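Ribosomal-protein-serine acetyltransferase, putative (Vibrio cholerae O1 biovar eltor, PDB 2FCK) is a putative GNAT-family acetyltransferase that may transfer an acetyl group to the N-terminal serine or alanine of a protein. Local coordinates at residues A148-R152 with C153-R157. Residues are numbered along the deposited sequence; the frame is centred on the assembly and turned at random.
With NO3 (nitrate ion), chain D; NO3 (nitrate ion), chain F.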
loop_
_atom_site.group_PDB
_atom_site.type_symbol
_atom_site.label_atom_id
_atom_site.label_comp_id
_atom_site.label_asym_id
_atom_site.label_seq_id
_atom_site.Cartn_x
_atom_site.Cartn_y
_atom_site.Cartn_z
ATOM N N ALA A 148 -15.820 13.877 6.394
ATOM C CA ALA A 148 -17.261 13.707 6.650
ATOM C C ALA A 148 -17.832 12.719 5.595
ATOM O O ALA A 148 -18.641 11.862 5.931
ATOM C CB ALA A 148 -18.002 15.077 6.602
ATOM N N LEU A 149 -17.363 12.826 4.343
ATOM C CA LEU A 149 -17.834 11.937 3.261
ATOM C C LEU A 149 -17.358 10.486 3.538
ATOM O O LEU A 149 -18.148 9.546 3.453
ATOM C CB LEU A 149 -17.338 12.430 1.896
ATOM C CG LEU A 149 -17.769 11.538 0.717
ATOM C CD1 LEU A 149 -19.256 11.289 0.779
ATOM C CD2 LEU A 149 -17.327 12.185 -0.613
ATOM N N ALA A 150 -16.108 10.335 3.970
ATOM C CA ALA A 150 -15.594 9.006 4.285
ATOM C C ALA A 150 -16.509 8.370 5.352
ATOM O O ALA A 150 -16.951 7.203 5.219
ATOM C CB ALA A 150 -14.132 9.066 4.796
ATOM N N LEU A 151 -16.801 9.133 6.412
ATOM C CA LEU A 151 -17.655 8.619 7.466
ATOM C C LEU A 151 -19.072 8.313 6.975
ATOM O O LEU A 151 -19.658 7.303 7.372
ATOM C CB LEU A 151 -17.699 9.611 8.623
ATOM C CG LEU A 151 -16.342 9.799 9.282
ATOM C CD1 LEU A 151 -16.412 10.942 10.331
ATOM C CD2 LEU A 151 -15.845 8.491 9.961
ATOM N N ARG A 152 -19.590 9.164 6.091
ATOM C CA ARG A 152 -20.934 8.989 5.538
ATOM C C ARG A 152 -21.028 7.663 4.762
ATOM O O ARG A 152 -22.116 7.049 4.716
ATOM C CB ARG A 152 -21.262 10.197 4.661
ATOM C CG ARG A 152 -22.715 10.502 4.429
ATOM C CD ARG A 152 -22.975 12.050 4.512
ATOM N NE ARG A 152 -22.164 12.784 3.542
ATOM C CZ ARG A 152 -21.351 13.809 3.813
ATOM N NH1 ARG A 152 -20.681 14.357 2.826
ATOM N NH2 ARG A 152 -21.246 14.328 5.042
ATOM N N CYS A 153 -19.920 7.252 4.136
ATOM C CA CYS A 153 -19.863 5.970 3.393
ATOM C C CYS A 153 -19.515 4.753 4.265
ATOM O O CYS A 153 -19.376 3.651 3.746
ATOM C CB CYS A 153 -18.915 6.049 2.193
ATOM S SG CYS A 153 -19.418 7.291 1.017
ATOM N N GLY A 154 -19.441 4.962 5.585
ATOM C CA GLY A 154 -19.283 3.868 6.555
ATOM C C GLY A 154 -17.845 3.578 6.924
ATOM O O GLY A 154 -17.529 2.514 7.493
ATOM N N ALA A 155 -16.956 4.518 6.623
ATOM C CA ALA A 155 -15.540 4.286 6.944
ATOM C C ALA A 155 -15.320 4.489 8.415
ATOM O O ALA A 155 -16.115 5.160 9.092
ATOM C CB ALA A 155 -14.590 5.173 6.102
ATOM N N ASN A 156 -14.265 3.853 8.918
ATOM C CA ASN A 156 -13.906 4.018 10.314
ATOM C C ASN A 156 -12.590 4.759 10.420
ATOM O O ASN A 156 -11.612 4.385 9.786
ATOM C CB ASN A 156 -13.789 2.651 10.980
ATOM C CG ASN A 156 -15.147 1.952 11.082
ATOM O OD1 ASN A 156 -16.149 2.543 11.504
ATOM N ND2 ASN A 156 -15.185 0.696 10.659
ATOM N N ARG A 157 -12.557 5.800 11.232
ATOM C CA ARG A 157 -11.296 6.519 11.385
ATOM C C ARG A 157 -10.314 5.704 12.184
ATOM O O ARG A 157 -10.671 5.107 13.224
ATOM C CB ARG A 157 -11.567 7.868 12.065
ATOM C CG ARG A 157 -10.315 8.660 12.367
ATOM C CD ARG A 157 -10.590 9.643 13.475
ATOM N NE ARG A 157 -10.256 10.989 13.010
ATOM C CZ ARG A 157 -9.051 11.532 13.167
ATOM N NH1 ARG A 157 -8.796 12.750 12.705
ATOM N NH2 ARG A 157 -8.108 10.852 13.783
HETATM N N NO3 D . -22.217 13.365 -0.250
HETATM O O1 NO3 D . -21.159 14.188 -0.562
HETATM O O2 NO3 D . -22.586 13.027 1.026
HETATM O O3 NO3 D . -22.947 12.800 -1.244
HETATM N N NO3 F . -6.462 15.169 13.262
HETATM O O1 NO3 F . -6.300 13.985 14.012
HETATM O O2 NO3 F . -5.645 16.296 13.485
HETATM O O3 NO3 F . -7.446 15.248 12.270
HETATM O O HOH W 1 -18.962 6.103 9.692
#
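The guanidinium of Arg152 turns one face to its helix backbone, with Ala148 O and Leu149 CA beneath its rim, and offers an edge to a nitrate ion (chain D), probably from the crystallisation liquor. Arg152 NE donates to nitrate O2 over 2.6 Å, and NH1 adds two weak bonds. CG stands anti to the backbone N, and bends at the next two torsions (138° and 58°) fold the guanidinium back over the helix. Arg157 holds a second nitrate (chain F), whose O3 lies in the guanidinium plane at the NH1 edge; NH1 binds its O1 at 3.1 Å.

Between the two arginines the helix stops in a Schellman motif. Gly154, at positive phi (93°), is the C-prime residue, where a CB would jam against Cys153 O, which suits glycine. Its N reaches Leu151 O from above the carbonyl plane, while Ala155 N closes the wider loop onto Ala150 O at 3.0 Å. Cys153 N makes the last helical bond, to Leu149 O. A water within hydrogen-bonding distance of Leu151 O and Ala155 O can link the helix end to the departing chain.

The turn brings Ala155 back beside Ala150, so their CB methyls meet at 4.1 Å. Leu151 CD2 touches backbone, 3.5 Å from Ala155 O. Cys153 SG packs 4.0 Å from Leu149 CD1.

The turn delivers helix 144-152 into strand 156-164 of the GNAT fold. Cys153 packs on helix 114-129, Leu149 and Ala150 touch Tyr103 of strand 98-105, and Leu151 and Ala155 rest on Phe177 of strand 170-179, whose Ser178 pairs through the backbone with Asn156.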